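Side-chain contacts in beta-hexosaminidase Amuc_2018 (Akkermansia muciniphila, PDB 6JEB), which hydrolyses terminal non-reducing N-acetyl-D-hexosamine residues from N-acetyl-beta-D-hexosaminides such as chitobiose and terminally unbranched N-glycans: residues 53-56 with 57-60; 103-106 with 107-110; 171-174 with 175-179; 241-244 with 245-249; 403-406 with 407-411. One frame throughout, in Å; residues are numbered along the deposited sequence. Where two conformers were deposited one is given.

Contact 1. Residues 53-56 with 57-60; sequences GGRE and GRIY
E56 and Y60, one helical turn apart, join through their side chains: Y60 OH donates to E56 OE2 over 2.6 Å, and the oxygen accepts with its anti lone pair, the one facing away from OE1. The aliphatic part of the glutamate adds a second touch, E56 CG lying 3.3 Å from Y60 CE2, while carboxylate and ring planes stand 60° apart. Both follow from the glutamate's extended chain, with CG anti to the backbone N (chi1 -178°), which carries the carboxylate forward along the helix to the phenol. E56 O sits 3.4 Å above one face of the ring, toward its rim, and accepts from Y60 N. On another side of the turn R58 runs alongside the given conformer of R55, pointing the same way; a water accepts from R58 NH1 and donates to R55 O. R58 has its stronger partner in D28, a salt bridge to the domain's sheet. G54 is the N-cap residue of helix 55-73, its carbonyl taking R58 N at 3.0 Å. Further out, Y60 OH is also bonded to R93, and W426 meets the ring edge-to-face. A phenylalanine in place of Y60 would probably leave both E56 OE2 and R93 without their shared hydroxyl mate. These partners probably favour a charged E56 carboxylate and fix the ring's rotation, in a polar link from the domain 2 helix to catalytic-domain R93.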
loop_
_atom_site.group_PDB
_atom_site.type_symbol
_atom_site.label_atom_id
_atom_site.label_comp_id
_atom_site.label_asym_id
_atom_site.label_seq_id
_atom_site.Cartn_x
_atom_site.Cartn_y
_atom_site.Cartn_z
ATOM N N GLY A 53 5.761 23.258 -9.719
ATOM C CA GLY A 53 7.010 22.979 -10.405
ATOM C C GLY A 53 6.923 21.932 -11.490
ATOM O O GLY A 53 7.879 21.755 -12.255
ATOM N N GLY A 54 5.801 21.225 -11.565
ATOM C CA GLY A 54 5.632 20.164 -12.540
ATOM C C GLY A 54 4.257 19.563 -12.367
ATOM O O GLY A 54 3.484 19.970 -11.494
ATOM N N ARG A 55 3.971 18.557 -13.202
ATOM C CA ARG A 55 2.635 17.966 -13.192
ATOM C C ARG A 55 2.303 17.351 -11.836
ATOM O O ARG A 55 1.152 17.433 -11.385
ATOM C CB ARG A 55 2.481 16.946 -14.324
ATOM C CG ARG A 55 2.618 17.516 -15.750
ATOM C CD ARG A 55 1.445 18.411 -16.200
ATOM N NE ARG A 55 0.186 17.692 -16.403
ATOM C CZ ARG A 55 -0.920 18.236 -16.913
ATOM N NH1 ARG A 55 -0.933 19.508 -17.286
ATOM N NH2 ARG A 55 -2.021 17.508 -17.046
ATOM N N GLU A 56 3.287 16.750 -11.166
ATOM C CA GLU A 56 3.031 16.124 -9.874
ATOM C C GLU A 56 2.636 17.164 -8.829
ATOM O O GLU A 56 1.604 17.025 -8.154
ATOM C CB GLU A 56 4.258 15.331 -9.421
ATOM C CG GLU A 56 4.023 14.624 -8.114
ATOM C CD GLU A 56 5.223 13.850 -7.591
ATOM O OE1 GLU A 56 6.337 13.938 -8.160
ATOM O OE2 GLU A 56 5.045 13.145 -6.575
ATOM N N GLY A 57 3.443 18.220 -8.690
ATOM C CA GLY A 57 3.086 19.289 -7.771
ATOM C C GLY A 57 1.741 19.911 -8.092
ATOM O O GLY A 57 1.001 20.314 -7.187
ATOM N N ARG A 58 1.414 20.011 -9.385
ATOM C CA ARG A 58 0.125 20.566 -9.789
ATOM C C ARG A 58 -1.029 19.690 -9.312
ATOM O O ARG A 58 -2.041 20.203 -8.815
ATOM C CB ARG A 58 0.081 20.764 -11.304
ATOM C CG ARG A 58 -1.210 21.384 -11.797
ATOM C CD ARG A 58 -1.116 21.808 -13.260
ATOM N NE ARG A 58 -2.388 22.364 -13.696
ATOM C CZ ARG A 58 -3.388 21.623 -14.164
ATOM N NH1 ARG A 58 -3.234 20.305 -14.286
ATOM N NH2 ARG A 58 -4.533 22.195 -14.511
ATOM N N ILE A 59 -0.900 18.369 -9.458
ATOM C CA ILE A 59 -1.927 17.467 -8.942
ATOM C C ILE A 59 -2.129 17.706 -7.452
ATOM O O ILE A 59 -3.264 17.798 -6.962
ATOM C CB ILE A 59 -1.561 15.999 -9.242
ATOM C CG1 ILE A 59 -1.733 15.702 -10.734
ATOM C CG2 ILE A 59 -2.405 15.038 -8.393
ATOM C CD1 ILE A 59 -1.144 14.374 -11.178
ATOM N N TYR A 60 -1.025 17.824 -6.707
ATOM C CA TYR A 60 -1.142 18.056 -5.270
ATOM C C TYR A 60 -1.778 19.407 -4.972
ATOM O O TYR A 60 -2.609 19.516 -4.067
ATOM C CB TYR A 60 0.218 17.940 -4.580
ATOM C CG TYR A 60 0.888 16.596 -4.767
ATOM C CD1 TYR A 60 0.140 15.423 -4.855
ATOM C CD2 TYR A 60 2.276 16.497 -4.869
ATOM C CE1 TYR A 60 0.756 14.194 -5.040
ATOM C CE2 TYR A 60 2.893 15.277 -5.041
ATOM C CZ TYR A 60 2.132 14.128 -5.133
ATOM O OH TYR A 60 2.760 12.915 -5.323
HETATM O O HOH W 1 -1.116 18.250 -13.442
#

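Contact 2. Residues 103-106 with 107-110; sequences FIPA and ADLK
I104 and L109 meet at about a right angle across the start of helix 106-118, with I104 CG2 3.8 Å from L109 CG. I104 holds CG2 opposite its own nitrogen and CG1 beside it (chi1 -49°), which directs the methyl branch at the leucine and also to within 3.8 Å of D108 CB. L109, its CG opposite the carbonyl carbon (chi1 -76°), presents CG and CD2 to that methyl. Replacing L109 by alanine would probably leave I104 CG2 without its apolar partner and open a gap toward L173 of helix 167-178. P105 lies obliquely across D108, and P105 CD comes 3.5 Å from D108 OD2. The lysine K110 is extended as far as CE and then bends at chi4 (60°), bringing NZ back beside the first turn. There a water accepts from K110 NZ and donates to A106 O at 2.8 Å, while the stronger partner of NZ is E172, in a salt bridge. In the backbone, P105 O takes L109 N at 3.0 Å, plus a weak bond from D108 N, and A106 O takes K110 N. P105 is at the N-cap position, where the loop after strand 92-97 turns into the helix: the beta-to-alpha joint of a TIM barrel, in the family 20 catalytic domain, with the side chain of I104 about 6 Å from that of substrate-binding A401.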
loop_
_atom_site.group_PDB
_atom_site.type_symbol
_atom_site.label_atom_id
_atom_site.label_comp_id
_atom_site.label_asym_id
_atom_site.label_seq_id
_atom_site.Cartn_x
_atom_site.Cartn_y
_atom_site.Cartn_z
ATOM N N PHE A 103 -11.861 -10.284 -3.026
ATOM C CA PHE A 103 -11.822 -9.580 -4.294
ATOM C C PHE A 103 -12.478 -8.211 -4.155
ATOM O O PHE A 103 -13.511 -8.067 -3.492
ATOM C CB PHE A 103 -12.584 -10.416 -5.323
ATOM C CG PHE A 103 -12.535 -9.862 -6.709
ATOM C CD1 PHE A 103 -11.338 -9.832 -7.420
ATOM C CD2 PHE A 103 -13.682 -9.365 -7.306
ATOM C CE1 PHE A 103 -11.295 -9.318 -8.703
ATOM C CE2 PHE A 103 -13.646 -8.853 -8.588
ATOM C CZ PHE A 103 -12.452 -8.833 -9.287
ATOM N N ILE A 104 -11.877 -7.204 -4.783
ATOM C CA ILE A 104 -12.414 -5.848 -4.772
ATOM C C ILE A 104 -12.884 -5.528 -6.188
ATOM O O ILE A 104 -12.050 -5.378 -7.095
ATOM C CB ILE A 104 -11.385 -4.811 -4.300
ATOM C CG1 ILE A 104 -10.711 -5.250 -2.989
ATOM C CG2 ILE A 104 -12.057 -3.444 -4.156
ATOM C CD1 ILE A 104 -9.476 -4.405 -2.637
ATOM N N PRO A 105 -14.187 -5.403 -6.422
ATOM C CA PRO A 105 -14.668 -5.091 -7.769
ATOM C C PRO A 105 -14.094 -3.777 -8.278
ATOM O O PRO A 105 -13.752 -2.879 -7.503
ATOM C CB PRO A 105 -16.189 -5.003 -7.587
ATOM C CG PRO A 105 -16.470 -5.894 -6.396
ATOM C CD PRO A 105 -15.287 -5.675 -5.478
ATOM N N ALA A 106 -13.995 -3.683 -9.605
ATOM C CA ALA A 106 -13.431 -2.498 -10.250
ATOM C C ALA A 106 -14.070 -1.205 -9.759
ATOM O O ALA A 106 -13.369 -0.216 -9.517
ATOM C CB ALA A 106 -13.595 -2.610 -11.767
ATOM N N ALA A 107 -15.401 -1.179 -9.632
ATOM C CA ALA A 107 -16.063 0.059 -9.224
ATOM C C ALA A 107 -15.677 0.454 -7.808
ATOM O O ALA A 107 -15.593 1.650 -7.498
ATOM C CB ALA A 107 -17.583 -0.086 -9.337
ATOM N N ASP A 108 -15.441 -0.533 -6.939
ATOM C CA ASP A 108 -15.050 -0.247 -5.567
ATOM C C ASP A 108 -13.603 0.217 -5.495
ATOM O O ASP A 108 -13.271 1.081 -4.675
ATOM C CB ASP A 108 -15.274 -1.477 -4.690
ATOM C CG ASP A 108 -16.751 -1.813 -4.530
ATOM O OD1 ASP A 108 -17.610 -0.934 -4.784
ATOM O OD2 ASP A 108 -17.065 -2.953 -4.138
ATOM N N LEU A 109 -12.740 -0.315 -6.363
ATOM C CA LEU A 109 -11.377 0.202 -6.438
ATOM C C LEU A 109 -11.368 1.681 -6.793
ATOM O O LEU A 109 -10.558 2.445 -6.257
ATOM C CB LEU A 109 -10.578 -0.577 -7.480
ATOM C CG LEU A 109 -10.121 -1.965 -7.057
ATOM C CD1 LEU A 109 -9.520 -2.698 -8.248
ATOM C CD2 LEU A 109 -9.103 -1.847 -5.920
ATOM N N LYS A 110 -12.251 2.101 -7.711
ATOM C CA LYS A 110 -12.310 3.511 -8.096
ATOM C C LYS A 110 -12.576 4.396 -6.890
ATOM O O LYS A 110 -11.925 5.433 -6.712
ATOM C CB LYS A 110 -13.393 3.750 -9.152
ATOM C CG LYS A 110 -13.079 3.219 -10.528
ATOM C CD LYS A 110 -14.191 3.580 -11.512
ATOM C CE LYS A 110 -13.888 3.074 -12.916
ATOM N NZ LYS A 110 -13.748 1.586 -12.945
HETATM O O HOH W 2 -11.447 0.420 -11.401
#

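Contact 3. Residues 171-174 with 175-179; sequences KELV and AYCAA
Four successive i to i+4 backbone bonds, from A175 N to K171 O through A178 N to V174 O, run at 2.8 to 3.1 Å with N-H...O angles of 154 to 163°, so this part of helix 167-178 is regular alpha-helix. On its buried side L173 and C177 stand one turn apart, L173 CD1 lying 3.9 Å from C177 SG. The leucine reaches forward because its CG is trans to the backbone nitrogen (chi1 177°). In C177 the sulfur swings to the side of its own nitrogen (chi1 -74°), leaning back over the preceding turn, and SG comes to 3.4 Å from L173 O, the carbonyl that also accepts C177 N. These two side chains look inward onto L126 and L124 of strand 123-127 in the parallel sheet, so the helix is one of those wrapped round the TIM barrel of the catalytic domain. Y176 turns off toward helix 106-118: CB rests 3.3 Å from E172 O, and the ring then leads away to put its hydroxyl in a hydrogen bond with D114, while R180 makes a cation-pi contact. E172 reaches the same neighbouring helix through a salt bridge to K110. On another flank, A178 CB lies 3.4 Å from V174 O, and the valine side chain packs on F247 and P248. K171, near the same flank, extends its chain, straight beyond CG, to a salt bridge with D245.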
loop_
_atom_site.group_PDB
_atom_site.type_symbol
_atom_site.label_atom_id
_atom_site.label_comp_id
_atom_site.label_asym_id
_atom_site.label_seq_id
_atom_site.Cartn_x
_atom_site.Cartn_y
_atom_site.Cartn_z
ATOM N N LYS A 171 -5.738 -2.508 -16.768
ATOM C CA LYS A 171 -5.276 -1.355 -17.536
ATOM C C LYS A 171 -6.149 -0.134 -17.273
ATOM O O LYS A 171 -5.645 0.998 -17.232
ATOM C CB LYS A 171 -5.193 -1.688 -19.029
ATOM C CG LYS A 171 -4.096 -2.704 -19.351
ATOM C CD LYS A 171 -3.905 -2.918 -20.844
ATOM C CE LYS A 171 -2.672 -3.778 -21.106
ATOM N NZ LYS A 171 -2.305 -3.899 -22.554
ATOM N N GLU A 172 -7.455 -0.342 -17.078
ATOM C CA GLU A 172 -8.323 0.757 -16.668
ATOM C C GLU A 172 -7.868 1.332 -15.331
ATOM O O GLU A 172 -7.757 2.555 -15.169
ATOM C CB GLU A 172 -9.778 0.291 -16.575
ATOM C CG GLU A 172 -10.704 1.410 -16.108
ATOM C CD GLU A 172 -12.058 0.931 -15.624
ATOM O OE1 GLU A 172 -12.165 -0.224 -15.151
ATOM O OE2 GLU A 172 -13.022 1.715 -15.716
ATOM N N LEU A 173 -7.602 0.457 -14.357
ATOM C CA LEU A 173 -7.169 0.909 -13.039
ATOM C C LEU A 173 -5.881 1.717 -13.132
ATOM O O LEU A 173 -5.743 2.755 -12.474
ATOM C CB LEU A 173 -6.964 -0.302 -12.125
ATOM C CG LEU A 173 -6.437 0.001 -10.721
ATOM C CD1 LEU A 173 -7.439 0.823 -9.919
ATOM C CD2 LEU A 173 -6.084 -1.305 -9.993
ATOM N N VAL A 174 -4.925 1.253 -13.944
ATOM C CA VAL A 174 -3.660 1.973 -14.098
ATOM C C VAL A 174 -3.907 3.388 -14.618
ATOM O O VAL A 174 -3.337 4.366 -14.114
ATOM C CB VAL A 174 -2.700 1.178 -15.003
ATOM C CG1 VAL A 174 -1.586 2.080 -15.538
ATOM C CG2 VAL A 174 -2.125 -0.010 -14.251
ATOM N N ALA A 175 -4.757 3.519 -15.641
ATOM C CA ALA A 175 -5.027 4.839 -16.205
ATOM C C ALA A 175 -5.806 5.705 -15.223
ATOM O O ALA A 175 -5.548 6.910 -15.100
ATOM C CB ALA A 175 -5.794 4.694 -17.518
ATOM N N TYR A 176 -6.760 5.097 -14.518
ATOM C CA TYR A 176 -7.540 5.806 -13.514
ATOM C C TYR A 176 -6.631 6.354 -12.422
ATOM O O TYR A 176 -6.745 7.522 -12.027
ATOM C CB TYR A 176 -8.564 4.823 -12.930
ATOM C CG TYR A 176 -9.635 5.466 -12.098
ATOM C CD1 TYR A 176 -9.455 5.668 -10.734
ATOM C CD2 TYR A 176 -10.832 5.871 -12.673
ATOM C CE1 TYR A 176 -10.434 6.264 -9.968
ATOM C CE2 TYR A 176 -11.813 6.471 -11.919
ATOM C CZ TYR A 176 -11.611 6.664 -10.567
ATOM O OH TYR A 176 -12.597 7.272 -9.828
ATOM N N CYS A 177 -5.693 5.529 -11.956
ATOM C CA CYS A 177 -4.745 5.966 -10.939
ATOM C C CYS A 177 -3.809 7.043 -11.468
ATOM O O CYS A 177 -3.534 8.021 -10.763
ATOM C CB CYS A 177 -3.957 4.763 -10.416
ATOM S SG CYS A 177 -4.942 3.720 -9.328
ATOM N N ALA A 178 -3.297 6.876 -12.694
ATOM C CA ALA A 178 -2.323 7.827 -13.227
ATOM C C ALA A 178 -2.922 9.221 -13.317
ATOM O O ALA A 178 -2.248 10.216 -13.020
ATOM C CB ALA A 178 -1.824 7.370 -14.601
ATOM N N ALA A 179 -4.202 9.307 -13.699
ATOM C CA ALA A 179 -4.884 10.589 -13.796
ATOM C C ALA A 179 -5.031 11.258 -12.439
ATOM O O ALA A 179 -5.294 12.468 -12.383
ATOM C CB ALA A 179 -6.271 10.383 -14.407
#

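Contact 4. Residues 241-244 with 245-249; sequences NELK and DIFPS
Apolar packing joins L243 to F247 one turn on: the methyl L243 CD2 meets the ring at its edge, near the ring plane, 3.6 Å from F247 CE2. The side chains slant across each other, and matching first torsions, CG opposite the carbonyl carbon (chi1 -61° for L243, -65° for F247), bring L243 CD2 against the ring edge. One ring face is occupied by the preceding residue, I246 CG2 standing 3.5 Å above the plane over its centre. I246 itself folds CG1 back to 3.3 Å from E242 O. Among the backbone bonds, F247 N gives to L243 O at 2.8 Å and 161°, while I246 N, bound to E242 O, has a second, weak bond to L243 O. F247 is where the chain leaves helical geometry, at the C-terminal end of helix 230-246, and the turn leads through P248 into strand 251-253: an alpha-to-beta joint of the TIM barrel, with F247 packed on V184 and P186 of strand 183-187. A water lies 2.9 Å from K244 O and 2.8 Å from F247 O, bridging the exit. Of the charged groups, E242 OE1 and D245 OD2 are 5.3 Å apart in the given conformer of D245, and both carboxylates form salt bridges with K167; D245 has K171 as well, so the lysines probably offset the like charges. K244, bent at chi2, sends NZ to the carbonyl of N300.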
loop_
_atom_site.group_PDB
_atom_site.type_symbol
_atom_site.label_atom_id
_atom_site.label_comp_id
_atom_site.label_asym_id
_atom_site.label_seq_id
_atom_site.Cartn_x
_atom_site.Cartn_y
_atom_site.Cartn_z
ATOM N N ASN A 241 5.904 -10.860 -17.725
ATOM C CA ASN A 241 5.586 -10.272 -19.024
ATOM C C ASN A 241 4.215 -9.604 -19.004
ATOM O O ASN A 241 4.038 -8.515 -19.567
ATOM C CB ASN A 241 5.675 -11.332 -20.125
ATOM C CG ASN A 241 7.108 -11.707 -20.462
ATOM O OD1 ASN A 241 8.039 -10.939 -20.208
ATOM N ND2 ASN A 241 7.292 -12.888 -21.044
ATOM N N GLU A 242 3.230 -10.233 -18.353
ATOM C CA GLU A 242 1.927 -9.588 -18.218
ATOM C C GLU A 242 2.039 -8.307 -17.410
ATOM O O GLU A 242 1.428 -7.289 -17.755
ATOM C CB GLU A 242 0.919 -10.522 -17.546
ATOM C CG GLU A 242 0.549 -11.698 -18.392
ATOM C CD GLU A 242 0.078 -11.273 -19.767
ATOM O OE1 GLU A 242 -0.937 -10.544 -19.845
ATOM O OE2 GLU A 242 0.728 -11.662 -20.758
ATOM N N LEU A 243 2.814 -8.339 -16.324
ATOM C CA LEU A 243 2.971 -7.138 -15.512
ATOM C C LEU A 243 3.645 -6.026 -16.302
ATOM O O LEU A 243 3.308 -4.850 -16.133
ATOM C CB LEU A 243 3.754 -7.460 -14.242
ATOM C CG LEU A 243 3.117 -8.492 -13.301
ATOM C CD1 LEU A 243 3.967 -8.656 -12.042
ATOM C CD2 LEU A 243 1.675 -8.118 -12.954
ATOM N N LYS A 244 4.599 -6.378 -17.171
ATOM C CA LYS A 244 5.240 -5.377 -18.025
ATOM C C LYS A 244 4.220 -4.703 -18.938
ATOM O O LYS A 244 4.258 -3.480 -19.139
ATOM C CB LYS A 244 6.353 -6.039 -18.847
ATOM C CG LYS A 244 7.052 -5.113 -19.827
ATOM C CD LYS A 244 7.901 -4.088 -19.118
ATOM C CE LYS A 244 8.656 -3.214 -20.122
ATOM N NZ LYS A 244 9.583 -2.248 -19.465
ATOM N N ASP A 245 3.294 -5.490 -19.491
ATOM C CA ASP A 245 2.287 -4.917 -20.371
ATOM C C ASP A 245 1.297 -4.046 -19.604
ATOM O O ASP A 245 0.887 -2.992 -20.103
ATOM C CB ASP A 245 1.565 -6.033 -21.123
ATOM C CG ASP A 245 0.676 -5.507 -22.218
ATOM O OD1 ASP A 245 1.158 -4.697 -23.035
ATOM O OD2 ASP A 245 -0.498 -5.908 -22.271
ATOM N N ILE A 246 0.912 -4.457 -18.398
ATOM C CA ILE A 246 -0.191 -3.819 -17.680
ATOM C C ILE A 246 0.274 -2.643 -16.845
ATOM O O ILE A 246 -0.389 -1.602 -16.806
ATOM C CB ILE A 246 -0.925 -4.854 -16.805
ATOM C CG1 ILE A 246 -1.558 -5.943 -17.669
ATOM C CG2 ILE A 246 -1.979 -4.161 -15.925
ATOM C CD1 ILE A 246 -1.994 -7.155 -16.852
ATOM N N PHE A 247 1.377 -2.815 -16.117
ATOM C CA PHE A 247 1.735 -1.896 -15.041
ATOM C C PHE A 247 2.975 -1.109 -15.423
ATOM O O PHE A 247 4.100 -1.602 -15.255
ATOM C CB PHE A 247 1.970 -2.674 -13.741
ATOM C CG PHE A 247 0.735 -3.355 -13.222
ATOM C CD1 PHE A 247 -0.271 -2.623 -12.599
ATOM C CD2 PHE A 247 0.567 -4.727 -13.368
ATOM C CE1 PHE A 247 -1.423 -3.247 -12.118
ATOM C CE2 PHE A 247 -0.576 -5.367 -12.886
ATOM C CZ PHE A 247 -1.576 -4.623 -12.261
ATOM N N PRO A 248 2.825 0.127 -15.907
ATOM C CA PRO A 248 3.989 0.894 -16.375
ATOM C C PRO A 248 4.918 1.360 -15.266
ATOM O O PRO A 248 5.984 1.899 -15.582
ATOM C CB PRO A 248 3.350 2.089 -17.097
ATOM C CG PRO A 248 2.029 2.254 -16.418
ATOM C CD PRO A 248 1.562 0.854 -16.116
ATOM N N SER A 249 4.570 1.168 -13.988
ATOM C CA SER A 249 5.502 1.540 -12.927
ATOM C C SER A 249 6.806 0.764 -13.040
ATOM O O SER A 249 7.863 1.251 -12.613
ATOM C CB SER A 249 4.876 1.306 -11.550
ATOM O OG SER A 249 4.659 -0.082 -11.321
HETATM O O HOH W 3 5.911 -1.928 -17.327
#

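Contact 5. Residues 403-406 with 407-411; sequences RLPD and LNHLL
D406 caps the N-terminus of helix 407-414 with its side chain, D406 OD1 accepting H409 N at 2.9 Å in a classic aspartate N-cap. The same oxygen takes a second bond, from H409 ND1 over 2.9 Å, so one carboxylate atom holds both the amide and the imidazole of a single residue. The two donors arrive differently: the amide comes nearly head-on to the C-O bond, whereas ND1 approaches from above the carboxylate, 40° out of its plane. Carboxylate and imidazole planes are only 26° apart, and OD1 lies near the plane of the ring at its edge. What permits this is the aspartate's first torsion (chi1 57°), which tucks CG between its own nitrogen and carbonyl carbon and brings the carboxylate over the first turn, toward H409. P405 supplies the other side of the fit, its CD lying over a face of the imidazole in a CH-pi contact, 4.0 Å from the ring centroid. The ring is thus fixed at edge and face, with F466 against it and NE2 in weak bonds to backbone carbonyls of P464 and A465. L404 slants across H409, its CD2 3.8 Å from H409 O. The cap sits where the TIM-barrel loop after strand 392-399, which carries substrate-binding A401, enters the helix; L404's side chain is about 4 Å from that of A401. At the other carboxylate oxygen, a water donates to D406 OD2 and accepts from N408 ND2 at 3.1 Å.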
loop_
_atom_site.group_PDB
_atom_site.type_symbol
_atom_site.label_atom_id
_atom_site.label_comp_id
_atom_site.label_asym_id
_atom_site.label_seq_id
_atom_site.Cartn_x
_atom_site.Cartn_y
_atom_site.Cartn_z
ATOM N N ARG A 403 -10.222 -10.613 6.821
ATOM C CA ARG A 403 -11.486 -10.446 7.528
ATOM C C ARG A 403 -12.277 -9.233 7.044
ATOM O O ARG A 403 -13.175 -8.767 7.753
ATOM C CB ARG A 403 -11.240 -10.338 9.035
ATOM C CG ARG A 403 -10.592 -11.558 9.656
ATOM C CD ARG A 403 -11.581 -12.700 9.811
ATOM N NE ARG A 403 -11.007 -13.769 10.615
ATOM C CZ ARG A 403 -11.710 -14.761 11.146
ATOM N NH1 ARG A 403 -13.020 -14.829 10.942
ATOM N NH2 ARG A 403 -11.102 -15.682 11.882
ATOM N N LEU A 404 -11.980 -8.705 5.856
ATOM C CA LEU A 404 -12.668 -7.517 5.346
ATOM C C LEU A 404 -13.307 -7.861 4.009
ATOM O O LEU A 404 -12.660 -7.764 2.955
ATOM C CB LEU A 404 -11.717 -6.326 5.236
ATOM C CG LEU A 404 -11.066 -5.909 6.557
ATOM C CD1 LEU A 404 -9.979 -4.856 6.327
ATOM C CD2 LEU A 404 -12.113 -5.399 7.558
ATOM N N PRO A 405 -14.578 -8.272 4.004
ATOM C CA PRO A 405 -15.147 -8.914 2.811
ATOM C C PRO A 405 -15.696 -7.989 1.737
ATOM O O PRO A 405 -16.017 -8.485 0.650
ATOM C CB PRO A 405 -16.265 -9.793 3.401
ATOM C CG PRO A 405 -16.703 -9.037 4.623
ATOM C CD PRO A 405 -15.446 -8.419 5.187
ATOM N N ASP A 406 -15.815 -6.685 1.988
ATOM C CA ASP A 406 -16.351 -5.770 0.991
ATOM C C ASP A 406 -15.804 -4.368 1.239
ATOM O O ASP A 406 -15.139 -4.108 2.246
ATOM C CB ASP A 406 -17.890 -5.805 0.963
ATOM C CG ASP A 406 -18.519 -5.474 2.311
ATOM O OD1 ASP A 406 -17.914 -4.731 3.105
ATOM O OD2 ASP A 406 -19.634 -5.968 2.577
ATOM N N LEU A 407 -16.107 -3.461 0.305
ATOM C CA LEU A 407 -15.575 -2.102 0.392
ATOM C C LEU A 407 -16.052 -1.397 1.655
ATOM O O LEU A 407 -15.301 -0.630 2.266
ATOM C CB LEU A 407 -15.963 -1.298 -0.851
ATOM C CG LEU A 407 -15.496 0.159 -0.871
ATOM C CD1 LEU A 407 -13.982 0.224 -1.012
ATOM C CD2 LEU A 407 -16.183 0.919 -1.999
ATOM N N ASN A 408 -17.303 -1.635 2.059
ATOM C CA ASN A 408 -17.816 -1.020 3.279
ATOM C C ASN A 408 -16.925 -1.356 4.470
ATOM O O ASN A 408 -16.542 -0.473 5.246
ATOM C CB ASN A 408 -19.249 -1.496 3.522
ATOM C CG ASN A 408 -19.951 -0.731 4.628
ATOM O OD1 ASN A 408 -19.697 0.455 4.847
ATOM N ND2 ASN A 408 -20.853 -1.410 5.324
ATOM N N HIS A 409 -16.566 -2.633 4.613
ATOM C CA HIS A 409 -15.674 -3.037 5.697
ATOM C C HIS A 409 -14.263 -2.494 5.490
ATOM O O HIS A 409 -13.591 -2.114 6.458
ATOM C CB HIS A 409 -15.633 -4.559 5.793
ATOM C CG HIS A 409 -16.811 -5.153 6.500
ATOM N ND1 HIS A 409 -17.899 -5.682 5.834
ATOM C CD2 HIS A 409 -17.064 -5.315 7.819
ATOM C CE1 HIS A 409 -18.768 -6.146 6.716
ATOM N NE2 HIS A 409 -18.282 -5.942 7.926
ATOM N N LEU A 410 -13.795 -2.480 4.239
ATOM C CA LEU A 410 -12.449 -2.008 3.941
ATOM C C LEU A 410 -12.284 -0.538 4.319
ATOM O O LEU A 410 -11.315 -0.160 4.989
ATOM C CB LEU A 410 -12.188 -2.225 2.450
ATOM C CG LEU A 410 -10.792 -1.980 1.904
ATOM C CD1 LEU A 410 -9.824 -2.899 2.604
ATOM C CD2 LEU A 410 -10.768 -2.225 0.405
ATOM N N LEU A 411 -13.214 0.309 3.876
ATOM C CA LEU A 411 -13.123 1.728 4.194
ATOM C C LEU A 411 -13.289 1.970 5.683
ATOM O O LEU A 411 -12.689 2.907 6.222
ATOM C CB LEU A 411 -14.167 2.525 3.411
ATOM C CG LEU A 411 -13.970 2.578 1.893
ATOM C CD1 LEU A 411 -15.135 3.332 1.248
ATOM C CD2 LEU A 411 -12.626 3.214 1.525
HETATM O O HOH W 4 -21.078 -4.422 4.607
#

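In the fold
Contacts 2 to 5 form a chain round the catalytic barrel. Contact 3 is an inner member of the run 5-2-3-4: it touches contact 2 through the salt bridge K110 NZ to E172 OE2 (2.9 Å) and contact 4 through K171 NZ to D245 OD2 (2.7 Å), each pair with centres about 13 Å apart. Contact 5 adjoins contact 2 at about 11 Å between centres, D108 OD1 lying 3.6 Å from L407 CD2. Contact 1, in the other family domain, stays separate, its nearest atoms about 5 Å from contact 3. Contacts 2 and 5 come nearest the substrate site: the side chains of I104 and L404 lie about 6 and 4 Å from that of A401, and L404's about 13 Å from the bound acetamide.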